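Local coordinates for putative secreted protein (PDB 4PEY) that cleaves laminarin and laminarioligosaccharides from their non-reducing ends as a secreted exo-beta-1,3-glucanase of glycoside hydrolase family 55, releasing glucose and laminaribiose, at residues Leu25-Ser30 / Gly36-Val41; Asn48-Asp53 / Asn107-Ala112; Ala56-Pro61 / Leu308-Ala313; Ala69-Gly72 / Ser76-Gly79; Trp126-Ala131 / Gln173-Arg178. The protein carries 1 engineered substitution. All coordinates share one frame; numbering follows the deposited sequence. Where two conformers were deposited one is given.

Contact 1. Residues Leu25-Ser30 / Gly36-Val41; sequences LVFDPS and GKVDEV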
# COMPACT_ATOMS: atom_id res chain seq x y z
N LEU A 25 17.51 -9.01 -11.11
CA LEU A 25 17.74 -10.19 -11.92
C LEU A 25 16.87 -10.08 -13.16
O LEU A 25 15.64 -10.07 -13.06
CB LEU A 25 17.41 -11.47 -11.14
CG LEU A 25 18.31 -11.88 -9.96
CD1 LEU A 25 18.25 -10.89 -8.81
CD2 LEU A 25 17.93 -13.26 -9.47
N VAL A 26 17.50 -9.96 -14.32
CA VAL A 26 16.78 -9.79 -15.57
C VAL A 26 16.82 -11.09 -16.37
O VAL A 26 17.89 -11.63 -16.64
CB VAL A 26 17.36 -8.63 -16.40
CG1 VAL A 26 16.55 -8.44 -17.67
CG2 VAL A 26 17.35 -7.33 -15.59
N PHE A 27 15.64 -11.56 -16.75
CA PHE A 27 15.49 -12.82 -17.48
C PHE A 27 14.97 -12.55 -18.88
O PHE A 27 14.23 -11.59 -19.11
CB PHE A 27 14.51 -13.76 -16.76
CG PHE A 27 14.89 -14.05 -15.34
CD1 PHE A 27 15.82 -15.03 -15.04
CD2 PHE A 27 14.30 -13.35 -14.30
CE1 PHE A 27 16.17 -15.30 -13.73
CE2 PHE A 27 14.64 -13.62 -12.98
CZ PHE A 27 15.58 -14.59 -12.70
N ASP A 28 15.34 -13.40 -19.83
CA ASP A 28 14.70 -13.39 -21.14
C ASP A 28 14.25 -14.82 -21.44
O ASP A 28 14.65 -15.74 -20.73
CB ASP A 28 15.64 -12.83 -22.21
CG ASP A 28 16.74 -13.79 -22.59
OD1 ASP A 28 16.50 -14.65 -23.47
OD2 ASP A 28 17.84 -13.68 -22.01
N PRO A 29 13.40 -15.01 -22.46
CA PRO A 29 12.88 -16.36 -22.69
C PRO A 29 13.95 -17.43 -22.95
O PRO A 29 13.65 -18.61 -22.82
CB PRO A 29 11.99 -16.18 -23.92
CG PRO A 29 11.51 -14.78 -23.81
CD PRO A 29 12.69 -14.01 -23.29
N SER A 30 15.18 -17.02 -23.28
CA SER A 30 16.24 -17.99 -23.56
C SER A 30 17.18 -18.21 -22.37
O SER A 30 18.09 -19.04 -22.44
CB SER A 30 17.05 -17.56 -24.77
OG SER A 30 17.88 -16.45 -24.45
N GLY A 36 15.19 -22.47 -11.53
CA GLY A 36 16.21 -22.66 -10.51
C GLY A 36 16.62 -21.35 -9.87
O GLY A 36 16.79 -21.27 -8.65
N LYS A 37 16.78 -20.31 -10.68
CA LYS A 37 17.20 -19.01 -10.19
C LYS A 37 16.15 -18.36 -9.30
O LYS A 37 16.47 -17.80 -8.25
CB LYS A 37 17.56 -18.10 -11.36
CG LYS A 37 18.86 -18.52 -12.03
CD LYS A 37 19.02 -17.96 -13.43
CE LYS A 37 20.30 -18.51 -14.07
NZ LYS A 37 20.42 -18.15 -15.50
N VAL A 38 14.89 -18.44 -9.72
CA VAL A 38 13.81 -17.85 -8.94
C VAL A 38 13.57 -18.64 -7.65
O VAL A 38 13.25 -18.07 -6.61
CB VAL A 38 12.52 -17.74 -9.80
CG1 VAL A 38 11.33 -17.33 -8.96
CG2 VAL A 38 12.74 -16.75 -10.93
N ASP A 39 13.76 -19.96 -7.71
CA ASP A 39 13.65 -20.80 -6.52
C ASP A 39 14.76 -20.49 -5.52
O ASP A 39 14.54 -20.53 -4.30
CB ASP A 39 13.69 -22.29 -6.88
CG ASP A 39 12.36 -22.81 -7.39
OD1 ASP A 39 11.33 -22.15 -7.16
OD2 ASP A 39 12.36 -23.90 -8.01
N GLU A 40 15.95 -20.18 -6.01
CA GLU A 40 17.06 -19.84 -5.13
C GLU A 40 16.73 -18.58 -4.33
O GLU A 40 16.97 -18.53 -3.12
CB GLU A 40 18.36 -19.65 -5.92
CG GLU A 40 19.53 -19.23 -5.04
CD GLU A 40 20.84 -19.14 -5.80
OE1 GLU A 40 20.81 -18.95 -7.04
OE2 GLU A 40 21.90 -19.26 -5.15
N VAL A 41 16.19 -17.58 -5.01
CA VAL A 41 15.78 -16.35 -4.34
C VAL A 41 14.68 -16.65 -3.32
O VAL A 41 14.74 -16.18 -2.18
CB VAL A 41 15.27 -15.29 -5.36
CG1 VAL A 41 14.71 -14.06 -4.65
CG2 VAL A 41 16.41 -14.88 -6.31
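F27 and K37 meet through carbon alone: CE1 of the F27 ring lies 3.9 Å from K37 CD, which sits at the ring edge and close to its plane. The lysine chain runs antiparallel alongside the phenylalanine. K37 CB touches the same F27 CE1; beyond CG the chain stays extended and takes the ammonium end away from the strand, to the backbone carbonyl of P32.

Two further contacts are purely aliphatic or aromatic packing. V38 CG2 comes obliquely to F27 CZ at 4.0 Å, and L25 CD2 reaches V41 CG2 at 3.9 Å. Strand 24-27 and helix 34-45 belong to the opening turn of the N-terminal beta-helix domain: the strand pairs in parallel with strand 55-59, and the helix packs across both, running nearly antiparallel to residues 25-27 (156°) with the short axes 11.0 Å apart. Replacing F27 by an alanine would probably leave V38 and the K37 methylenes facing a gap and cost F59 its stacking partner.

In the turn after the strand, D28 OD1 accepts from S30 N at 2.7 Å, forming an Asx turn.

Contact 2. Residues Asn48-Asp53 / Asn107-Ala112; sequences NQFGTD and NFWRSA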
# COMPACT_ATOMS: atom_id res chain seq x y z
N ASN A 48 12.23 -14.66 5.39
CA ASN A 48 13.14 -13.56 5.73
C ASN A 48 12.36 -12.27 6.00
O ASN A 48 12.51 -11.28 5.28
CB ASN A 48 14.14 -13.36 4.59
CG ASN A 48 15.38 -12.59 5.02
OD1 ASN A 48 15.52 -12.19 6.18
ND2 ASN A 48 16.29 -12.38 4.07
N GLN A 49 11.54 -12.28 7.05
CA GLN A 49 10.57 -11.21 7.26
C GLN A 49 11.22 -9.86 7.54
O GLN A 49 10.70 -8.81 7.12
CB GLN A 49 9.60 -11.57 8.40
CG GLN A 49 8.57 -10.47 8.63
CD GLN A 49 7.41 -10.84 9.55
OE1 GLN A 49 6.48 -10.06 9.72
NE2 GLN A 49 7.47 -12.03 10.15
N PHE A 50 12.36 -9.86 8.23
CA PHE A 50 12.98 -8.60 8.63
C PHE A 50 14.43 -8.43 8.18
O PHE A 50 15.13 -7.54 8.66
CB PHE A 50 12.89 -8.44 10.15
CG PHE A 50 11.49 -8.33 10.67
CD1 PHE A 50 10.71 -7.21 10.39
CD2 PHE A 50 10.94 -9.35 11.45
CE1 PHE A 50 9.41 -7.11 10.87
CE2 PHE A 50 9.64 -9.25 11.94
CZ PHE A 50 8.88 -8.13 11.65
N GLY A 51 14.88 -9.25 7.23
CA GLY A 51 16.24 -9.16 6.75
C GLY A 51 16.45 -7.95 5.86
O GLY A 51 15.50 -7.25 5.50
N THR A 52 17.70 -7.71 5.48
CA THR A 52 18.04 -6.55 4.66
C THR A 52 18.25 -6.89 3.19
O THR A 52 18.49 -6.00 2.38
CB THR A 52 19.31 -5.85 5.20
OG1 THR A 52 20.37 -6.81 5.35
CG2 THR A 52 19.02 -5.20 6.56
N ASP A 53 18.13 -8.16 2.82
CA ASP A 53 18.26 -8.52 1.41
C ASP A 53 17.02 -8.05 0.63
O ASP A 53 15.92 -7.99 1.18
CB ASP A 53 18.49 -10.03 1.25
CG ASP A 53 19.92 -10.45 1.60
OD1 ASP A 53 20.81 -9.58 1.69
OD2 ASP A 53 20.16 -11.66 1.77
N ASN A 107 2.37 -12.15 5.37
CA ASN A 107 2.87 -12.17 4.00
C ASN A 107 2.92 -10.75 3.42
O ASN A 107 2.04 -10.34 2.64
CB ASN A 107 2.02 -13.10 3.12
CG ASN A 107 2.36 -14.58 3.32
OD1 ASN A 107 3.29 -14.91 4.06
ND2 ASN A 107 1.60 -15.47 2.67
N PHE A 108 3.96 -10.02 3.83
CA PHE A 108 4.14 -8.59 3.54
C PHE A 108 5.21 -8.31 2.49
O PHE A 108 6.02 -9.19 2.19
CB PHE A 108 4.57 -7.82 4.79
CG PHE A 108 3.73 -8.05 6.02
CD1 PHE A 108 2.34 -8.01 5.97
CD2 PHE A 108 4.35 -8.25 7.25
CE1 PHE A 108 1.59 -8.20 7.13
CE2 PHE A 108 3.61 -8.43 8.42
CZ PHE A 108 2.23 -8.40 8.36
N TRP A 109 5.24 -7.07 2.02
CA TRP A 109 6.38 -6.45 1.32
C TRP A 109 6.84 -7.25 0.11
O TRP A 109 7.97 -7.74 0.05
CB TRP A 109 7.57 -6.23 2.30
CG TRP A 109 7.22 -5.36 3.49
CD1 TRP A 109 6.68 -4.10 3.47
CD2 TRP A 109 7.38 -5.70 4.88
NE1 TRP A 109 6.49 -3.64 4.75
CE2 TRP A 109 6.91 -4.60 5.64
CE3 TRP A 109 7.88 -6.82 5.56
CZ2 TRP A 109 6.90 -4.60 7.03
CZ3 TRP A 109 7.87 -6.82 6.95
CH2 TRP A 109 7.38 -5.72 7.67
N ARG A 110 5.95 -7.37 -0.88
CA ARG A 110 6.31 -8.01 -2.14
C ARG A 110 5.37 -7.47 -3.21
O ARG A 110 4.42 -6.78 -2.88
CB ARG A 110 6.23 -9.54 -2.02
CG ARG A 110 4.83 -10.10 -1.71
CD ARG A 110 4.92 -11.48 -1.06
NE ARG A 110 5.39 -11.38 0.32
CZ ARG A 110 5.78 -12.40 1.07
NH1 ARG A 110 5.81 -13.64 0.58
NH2 ARG A 110 6.18 -12.18 2.32
N SER A 111 5.64 -7.75 -4.48
CA SER A 111 4.78 -7.18 -5.52
C SER A 111 4.83 -7.92 -6.84
O SER A 111 5.83 -8.56 -7.16
CB SER A 111 5.15 -5.71 -5.77
OG SER A 111 6.48 -5.61 -6.27
N ALA A 112 3.73 -7.82 -7.59
CA ALA A 112 3.64 -8.34 -8.96
C ALA A 112 3.07 -7.27 -9.86
O ALA A 112 2.09 -6.62 -9.49
CB ALA A 112 2.77 -9.59 -9.02
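Q49 and F108 are the backbone positions that come nearest, with CA atoms 7.9 Å apart, and beside them W109 takes a positive phi as the chain turns toward strand 110-113. This is a loop-to-loop contact where the first beta-helix domain faces the second, next to the glycan pocket to which F108 belongs.

Q49 has its CG anti to the backbone N (chi1 -180°) and the chain continues extended, which carries the amide out to F108. There OE1 lies at the ring edge, 3.5 Å from F108 CE2, with amide and ring planes 58° apart. The same amide is held by H406 and Q106, so its rotation is fixed from outside. Farther back, Q49 O approaches W109 CZ3 at 3.5 Å and also accepts from the hydroxyl of Y74. F50 brings its CE1 to the edge of the indole, 4.0 Å from W109 CH2, while Q49 CG sits over the centre of the F50 ring. On W109 itself, F108 CB rests against one face, offset toward the rim.

R110 secures the turn side-on: its NE (2.9 Å) and NH2 (3.0 Å) both bond to F108 O, which lies close to the guanidinium plane.

Contact 3. Residues Ala56-Pro61 / Leu308-Ala313; sequences ALMFKP and LGLGLA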
# COMPACT_ATOMS: atom_id res chain seq x y z
N ALA A 56 14.71 -7.68 -7.13
CA ALA A 56 13.73 -7.44 -8.19
C ALA A 56 13.93 -8.46 -9.29
O ALA A 56 15.06 -8.64 -9.77
CB ALA A 56 13.84 -6.02 -8.75
N LEU A 57 12.85 -9.14 -9.66
CA LEU A 57 12.87 -10.12 -10.76
C LEU A 57 12.17 -9.47 -11.95
O LEU A 57 10.99 -9.12 -11.87
CB LEU A 57 12.17 -11.42 -10.36
CG LEU A 57 12.55 -12.00 -8.99
CD1 LEU A 57 11.69 -13.22 -8.66
CD2 LEU A 57 14.04 -12.32 -8.93
N MET A 58 12.89 -9.30 -13.05
CA MET A 58 12.38 -8.59 -14.22
C MET A 58 12.42 -9.49 -15.44
O MET A 58 13.45 -10.08 -15.73
CB MET A 58 13.18 -7.32 -14.47
CG MET A 58 12.95 -6.23 -13.44
SD MET A 58 11.33 -5.48 -13.69
CE MET A 58 11.41 -4.08 -12.58
N PHE A 59 11.31 -9.57 -16.16
CA PHE A 59 11.21 -10.46 -17.30
C PHE A 59 11.00 -9.70 -18.61
O PHE A 59 10.03 -8.96 -18.76
CB PHE A 59 10.07 -11.46 -17.08
CG PHE A 59 10.36 -12.48 -16.00
CD1 PHE A 59 10.32 -12.13 -14.66
CD2 PHE A 59 10.67 -13.78 -16.34
CE1 PHE A 59 10.61 -13.07 -13.67
CE2 PHE A 59 10.94 -14.72 -15.37
CZ PHE A 59 10.92 -14.36 -14.03
N LYS A 60 11.93 -9.89 -19.55
CA LYS A 60 11.83 -9.26 -20.86
C LYS A 60 10.61 -9.81 -21.61
O LYS A 60 10.17 -10.94 -21.37
CB LYS A 60 13.10 -9.50 -21.69
CG LYS A 60 14.36 -8.93 -21.06
CD LYS A 60 15.53 -8.98 -22.04
CE LYS A 60 16.74 -8.26 -21.46
NZ LYS A 60 17.85 -8.15 -22.45
N PRO A 61 10.06 -9.00 -22.53
CA PRO A 61 8.88 -9.47 -23.28
C PRO A 61 9.10 -10.81 -23.98
O PRO A 61 10.19 -11.09 -24.50
CB PRO A 61 8.66 -8.37 -24.31
CG PRO A 61 9.20 -7.15 -23.66
CD PRO A 61 10.38 -7.60 -22.84
N LEU A 308 11.08 6.13 -8.26
CA LEU A 308 10.56 4.78 -8.45
C LEU A 308 11.47 3.75 -7.81
O LEU A 308 12.66 3.71 -8.13
CB LEU A 308 10.40 4.48 -9.95
CG LEU A 308 9.94 3.08 -10.37
CD1 LEU A 308 8.56 2.75 -9.80
CD2 LEU A 308 9.96 2.95 -11.91
N GLY A 309 10.93 2.92 -6.93
CA GLY A 309 11.71 1.87 -6.30
C GLY A 309 11.48 0.50 -6.91
O GLY A 309 10.37 0.18 -7.35
N LEU A 310 12.54 -0.30 -6.93
CA LEU A 310 12.48 -1.70 -7.34
C LEU A 310 12.77 -2.60 -6.15
O LEU A 310 13.53 -2.21 -5.26
CB LEU A 310 13.50 -1.98 -8.46
CG LEU A 310 13.48 -1.07 -9.68
CD1 LEU A 310 14.62 -1.40 -10.64
CD2 LEU A 310 12.13 -1.18 -10.39
N GLY A 311 12.21 -3.80 -6.13
CA GLY A 311 12.57 -4.80 -5.13
C GLY A 311 12.43 -4.36 -3.68
O GLY A 311 13.25 -4.74 -2.83
N LEU A 312 11.41 -3.54 -3.40
CA LEU A 312 11.14 -3.05 -2.04
C LEU A 312 12.34 -2.27 -1.48
O LEU A 312 12.68 -2.36 -0.30
CB LEU A 312 10.74 -4.21 -1.11
CG LEU A 312 9.25 -4.56 -1.09
CD1 LEU A 312 8.44 -3.41 -0.48
CD2 LEU A 312 8.70 -4.93 -2.48
N ALA A 313 12.95 -1.48 -2.36
CA ALA A 313 13.98 -0.52 -1.97
C ALA A 313 13.53 0.25 -0.73
O ALA A 313 12.40 0.73 -0.65
CB ALA A 313 14.27 0.44 -3.12
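M58 and L310 meet because both first torsions set CG beside the backbone N (chi1 -71° in M58, -52° in L310), and the methionine then bends at chi2 (-73°), swinging its methyl across to the leucine. In this conformer M58 CE touches L310 CD2 at 3.7 Å, the methionine end roughly perpendicular to the leucine. A second conformer of M58 was modelled, so this touch may describe only part of the molecules.

At the other end the backbones themselves come close. A56 has its CA 4.2 Å from that of G311, and its CB packs against the peptide there, 3.8 Å from G311 N and 4.1 Å from L310 CB. G311 has a positive phi, and a side chain at this position would start only about 3.1 Å from A56 N, so strand 55-59 leaves little room for anything but hydrogen. S76 touches A56, and its OG takes a weak hydrogen bond from G311 N.

Strand 55-59 lies in the first of the two beta-helix domains expected for this family, strand 306-309 in the second, and the turn 310-313 leads to strand 314-317. L310 also leans on V24 of the first domain and L286 of the second. Chemistry between the segments is thus apolar, methyls and a methylene against each other and a peptide; polar links come from R54, to L312 O, and weakly from S76.

Contact 4. Residues Ala69-Gly72 / Ser76-Gly79; sequences AQIG and SIAG. With BGC (beta-D-glucopyranose), chain C.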
# COMPACT_ATOMS: atom_id res chain seq x y z
N ALA A 69 6.81 -19.12 -10.12
CA ALA A 69 7.62 -18.13 -9.42
C ALA A 69 7.01 -17.87 -8.05
O ALA A 69 6.05 -17.10 -7.93
CB ALA A 69 7.72 -16.84 -10.24
N GLN A 70 7.55 -18.52 -7.02
CA GLN A 70 7.09 -18.28 -5.66
C GLN A 70 7.77 -17.03 -5.15
O GLN A 70 9.00 -16.89 -5.26
CB GLN A 70 7.40 -19.47 -4.75
CG GLN A 70 6.62 -20.73 -5.11
CD GLN A 70 6.89 -21.87 -4.15
OE1 GLN A 70 6.34 -21.92 -3.05
NE2 GLN A 70 7.76 -22.79 -4.55
N ILE A 71 6.97 -16.12 -4.60
CA ILE A 71 7.45 -14.81 -4.20
C ILE A 71 7.53 -14.69 -2.68
O ILE A 71 6.51 -14.76 -1.99
CB ILE A 71 6.52 -13.71 -4.76
CG1 ILE A 71 6.30 -13.92 -6.27
CG2 ILE A 71 7.08 -12.33 -4.45
CD1 ILE A 71 7.58 -13.95 -7.11
N GLY A 72 8.75 -14.55 -2.16
CA GLY A 72 8.97 -14.36 -0.73
C GLY A 72 9.02 -12.90 -0.32
O GLY A 72 8.57 -12.03 -1.07
N SER A 76 10.14 -8.20 -5.68
CA SER A 76 9.22 -7.73 -6.69
C SER A 76 9.38 -8.58 -7.94
O SER A 76 10.48 -9.04 -8.25
CB SER A 76 9.45 -6.25 -7.04
OG SER A 76 10.76 -6.03 -7.54
N ILE A 77 8.28 -8.79 -8.66
CA ILE A 77 8.38 -9.47 -9.95
C ILE A 77 7.56 -8.69 -10.96
O ILE A 77 6.47 -8.21 -10.65
CB ILE A 77 7.93 -10.96 -9.87
CG1 ILE A 77 8.18 -11.68 -11.20
CG2 ILE A 77 6.47 -11.08 -9.43
CD1 ILE A 77 8.08 -13.19 -11.08
N ALA A 78 8.10 -8.53 -12.16
CA ALA A 78 7.41 -7.74 -13.17
C ALA A 78 7.86 -8.09 -14.58
O ALA A 78 8.97 -8.59 -14.80
CB ALA A 78 7.62 -6.24 -12.92
N GLY A 79 6.97 -7.80 -15.53
CA GLY A 79 7.31 -7.86 -16.94
C GLY A 79 7.81 -6.51 -17.44
O GLY A 79 7.58 -5.47 -16.82
C2 BGC C . 2.70 -24.07 -2.63
C3 BGC C . 2.98 -24.58 -4.03
C4 BGC C . 4.47 -24.89 -4.19
C5 BGC C . 4.95 -25.80 -3.07
C6 BGC C . 6.47 -25.96 -3.15
C1 BGC C . 3.21 -25.10 -1.62
O2 BGC C . 1.32 -23.84 -2.46
O3 BGC C . 2.61 -23.59 -4.97
O4 BGC C . 4.70 -25.49 -5.44
O5 BGC C . 4.60 -25.28 -1.80
O6 BGC C . 6.91 -26.84 -2.13
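I71 and I77 stand almost square to each other, with I71 CD1 laid against the branch point of its partner: I77 CG2 is 3.9 Å away, CB 4.1 Å and CD1 4.1 Å. I77 has CG1 anti to its backbone N (chi1 -174°), and this sends CD1 on past I71 to A69, whose CB it meets at 3.8 Å. One isoleucine thus bridges two residues of the 69-72 segment, both with their CB turned toward it; this is packing across the apolar interior of the right-handed beta-helix.

Q70, between A69 and I71, points the other way, to the outside of the coil and a bound glucose. Its extended chain brings the amide alongside the sugar, OE1 lying 3.7 Å from glucose C4 and NE2 3.7 Å from C6. These are van der Waals contacts, while the same sugar is hydrogen-bonded to D96 OD2. An alanine here removes the amide and would probably leave the glucose less closely held on that side.

Around the core, I77 also packs on F59, F89 and A112, and I71 on V93. Strand 75-79 runs parallel between strands 55-59 and 110-113, strand 67-70 pairs with 87-94, and helix 34-45 presses V38 against A69.

Contact 5. Residues Trp126-Ala131 / Gln173-Arg178; sequences WAVSQA and QQWYTR. With BGC (beta-D-glucopyranose), chain B; BGC (beta-D-glucopyranose), chain D.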
# COMPACT_ATOMS: atom_id res chain seq x y z
N TRP A 126 -2.48 -15.85 -4.96
CA TRP A 126 -1.78 -14.67 -4.45
C TRP A 126 -2.26 -14.42 -3.02
O TRP A 126 -3.06 -13.51 -2.76
CB TRP A 126 -2.04 -13.46 -5.38
CG TRP A 126 -1.29 -12.18 -5.07
CD1 TRP A 126 -1.81 -11.03 -4.54
CD2 TRP A 126 0.11 -11.91 -5.30
NE1 TRP A 126 -0.84 -10.07 -4.42
CE2 TRP A 126 0.35 -10.58 -4.87
CE3 TRP A 126 1.17 -12.66 -5.82
CZ2 TRP A 126 1.62 -9.99 -4.95
CZ3 TRP A 126 2.43 -12.07 -5.90
CH2 TRP A 126 2.64 -10.75 -5.46
N ALA A 127 -1.79 -15.25 -2.09
CA ALA A 127 -2.31 -15.25 -0.73
C ALA A 127 -1.50 -14.33 0.17
O ALA A 127 -0.65 -14.77 0.94
CB ALA A 127 -2.33 -16.67 -0.17
N VAL A 128 -1.79 -13.04 0.06
CA VAL A 128 -0.98 -12.01 0.69
C VAL A 128 -1.74 -11.27 1.77
O VAL A 128 -2.98 -11.33 1.83
CB VAL A 128 -0.49 -10.98 -0.35
CG1 VAL A 128 0.38 -11.68 -1.39
CG2 VAL A 128 -1.69 -10.30 -1.02
N SER A 129 -1.01 -10.57 2.63
CA SER A 129 -1.66 -9.56 3.46
C SER A 129 -1.19 -8.18 3.00
O SER A 129 -1.17 -7.93 1.79
CB SER A 129 -1.39 -9.82 4.94
OG SER A 129 -2.12 -10.99 5.31
N GLN A 130 -0.83 -7.29 3.92
CA GLN A 130 -0.60 -5.89 3.54
C GLN A 130 0.72 -5.64 2.79
O GLN A 130 1.68 -6.42 2.90
CB GLN A 130 -0.68 -4.99 4.77
CG GLN A 130 -2.06 -4.95 5.44
CD GLN A 130 -2.17 -5.91 6.63
OE1 GLN A 130 -1.40 -6.87 6.75
NE2 GLN A 130 -3.13 -5.63 7.52
N ALA A 131 0.75 -4.54 2.03
CA ALA A 131 1.90 -4.11 1.23
C ALA A 131 2.33 -5.18 0.24
O ALA A 131 3.52 -5.49 0.12
CB ALA A 131 3.08 -3.71 2.13
N GLN A 173 -10.01 -11.22 5.02
CA GLN A 173 -10.89 -10.35 5.81
C GLN A 173 -11.50 -9.23 4.98
O GLN A 173 -12.68 -8.89 5.11
CB GLN A 173 -10.11 -9.72 6.96
CG GLN A 173 -9.61 -10.68 8.01
CD GLN A 173 -8.54 -10.05 8.89
OE1 GLN A 173 -8.32 -8.82 8.87
NE2 GLN A 173 -7.85 -10.88 9.64
N GLN A 174 -10.66 -8.62 4.15
CA GLN A 174 -11.03 -7.42 3.44
C GLN A 174 -10.19 -7.33 2.17
O GLN A 174 -9.20 -8.06 2.03
CB GLN A 174 -10.84 -6.18 4.34
CG GLN A 174 -9.39 -5.80 4.67
CD GLN A 174 -8.80 -6.56 5.86
OE1 GLN A 174 -9.41 -6.65 6.93
NE2 GLN A 174 -7.60 -7.10 5.67
N TRP A 175 -10.58 -6.44 1.26
CA TRP A 175 -9.84 -6.28 0.01
C TRP A 175 -10.25 -5.00 -0.68
O TRP A 175 -11.41 -4.60 -0.56
CB TRP A 175 -10.08 -7.48 -0.93
CG TRP A 175 -8.98 -7.64 -1.93
CD1 TRP A 175 -8.87 -7.02 -3.15
CD2 TRP A 175 -7.79 -8.41 -1.76
NE1 TRP A 175 -7.69 -7.40 -3.76
CE2 TRP A 175 -7.01 -8.25 -2.92
CE3 TRP A 175 -7.32 -9.25 -0.74
CZ2 TRP A 175 -5.77 -8.89 -3.09
CZ3 TRP A 175 -6.09 -9.89 -0.91
CH2 TRP A 175 -5.33 -9.70 -2.08
N TYR A 176 -9.31 -4.38 -1.39
CA TYR A 176 -9.62 -3.25 -2.28
C TYR A 176 -9.20 -3.56 -3.71
O TYR A 176 -8.06 -3.97 -3.96
CB TYR A 176 -8.93 -1.97 -1.81
CG TYR A 176 -9.20 -0.77 -2.71
CD1 TYR A 176 -10.51 -0.40 -3.05
CD2 TYR A 176 -8.15 -0.01 -3.24
CE1 TYR A 176 -10.76 0.69 -3.87
CE2 TYR A 176 -8.40 1.09 -4.06
CZ TYR A 176 -9.70 1.43 -4.36
OH TYR A 176 -9.92 2.52 -5.18
N THR A 177 -10.12 -3.35 -4.64
CA THR A 177 -9.85 -3.52 -6.07
C THR A 177 -10.25 -2.23 -6.77
O THR A 177 -11.37 -1.74 -6.55
CB THR A 177 -10.65 -4.71 -6.67
OG1 THR A 177 -10.45 -5.88 -5.87
CG2 THR A 177 -10.25 -4.98 -8.13
N ARG A 178 -9.38 -1.66 -7.60
CA ARG A 178 -9.81 -0.52 -8.41
C ARG A 178 -9.44 -0.62 -9.87
O ARG A 178 -8.43 -1.24 -10.24
CB ARG A 178 -9.30 0.81 -7.85
CG ARG A 178 -7.85 1.10 -8.05
CD ARG A 178 -7.51 2.62 -7.98
NE ARG A 178 -6.08 2.78 -8.22
CZ ARG A 178 -5.51 2.71 -9.42
NH1 ARG A 178 -6.25 2.55 -10.52
NH2 ARG A 178 -4.19 2.80 -9.53
C2 BGC B . -9.16 -13.34 11.36
C3 BGC B . -8.25 -13.24 12.58
C4 BGC B . -9.07 -13.36 13.86
C5 BGC B . -9.90 -14.64 13.79
C6 BGC B . -10.74 -14.81 15.04
C1 BGC B . -10.05 -14.58 11.44
O1 BGC B . -10.97 -14.55 10.38
O2 BGC B . -8.38 -13.38 10.18
O3 BGC B . -7.58 -11.92 12.51
O4 BGC B . -8.20 -13.39 14.98
O5 BGC B . -10.75 -14.56 12.67
O6 BGC B . -11.39 -16.07 14.97
C2 BGC D . -5.67 -10.55 12.23
C3 BGC D . -4.27 -10.23 12.75
C4 BGC D . -4.26 -10.27 14.27
C5 BGC D . -4.79 -11.61 14.74
C6 BGC D . -4.79 -11.68 16.26
C1 BGC D . -6.22 -11.83 12.86
O2 BGC D . -5.60 -10.73 10.84
O3 BGC D . -4.00 -8.89 12.26
O4 BGC D . -2.94 -10.04 14.73
O5 BGC D . -6.12 -11.77 14.27
O6 BGC D . -5.23 -12.96 16.67
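W175 drives its CH2 against V128 CG2, 3.8 Å away, where strand 174-178 of the first beta-helix domain passes the loop 126-131. The indole CG is anti to the backbone N (chi1 -157°), which carries the benzo end over to the loop. V128 splits its methyls: CG2 goes to W175, while CG1 sits above one face of the W126 ring. W126 also presents its edge to W175, CD1 to CH2 4.5 Å.

One residue before the strand, the substrate-binding Q173 leads from this packing to two linked glucose units; nearby, Q130 NE2 bonds O2 of another glucose. Q173 CB starts the chain out toward the sugars; CG passes 3.7 Å from O2 of the chain B glucose; CD is 3.6 Å from that O2 and equally from O2 of the chain D glucose. OE1 turns aside, 3.9 Å from the latter. Q173 NE2 donates to both, 2.6 Å to chain B O2 (N-H...O 159°) and 2.6 Å to chain D O2 (148°).

Contact 1 closes first, tying the first strand to the following helix before any other opens. Contact 2 starts in the loop after that helix and closes at strand 110-113. Contact 3 opens inside its span but closes only near residue 310, so the two cross; it joins the first beta-helix domain to the second, with L312 packing on W109 and R110. Contact 4, a short local closure, nests within both. Contact 5 follows contact 2 and lies inside the long loop of contact 3. Strands 24-27, 55-59, 75-79 and 110-113 run side by side through contacts 1, 3, 4 and 2, while residues 107-112 bond to the 126-131 loop and bring in contact 5.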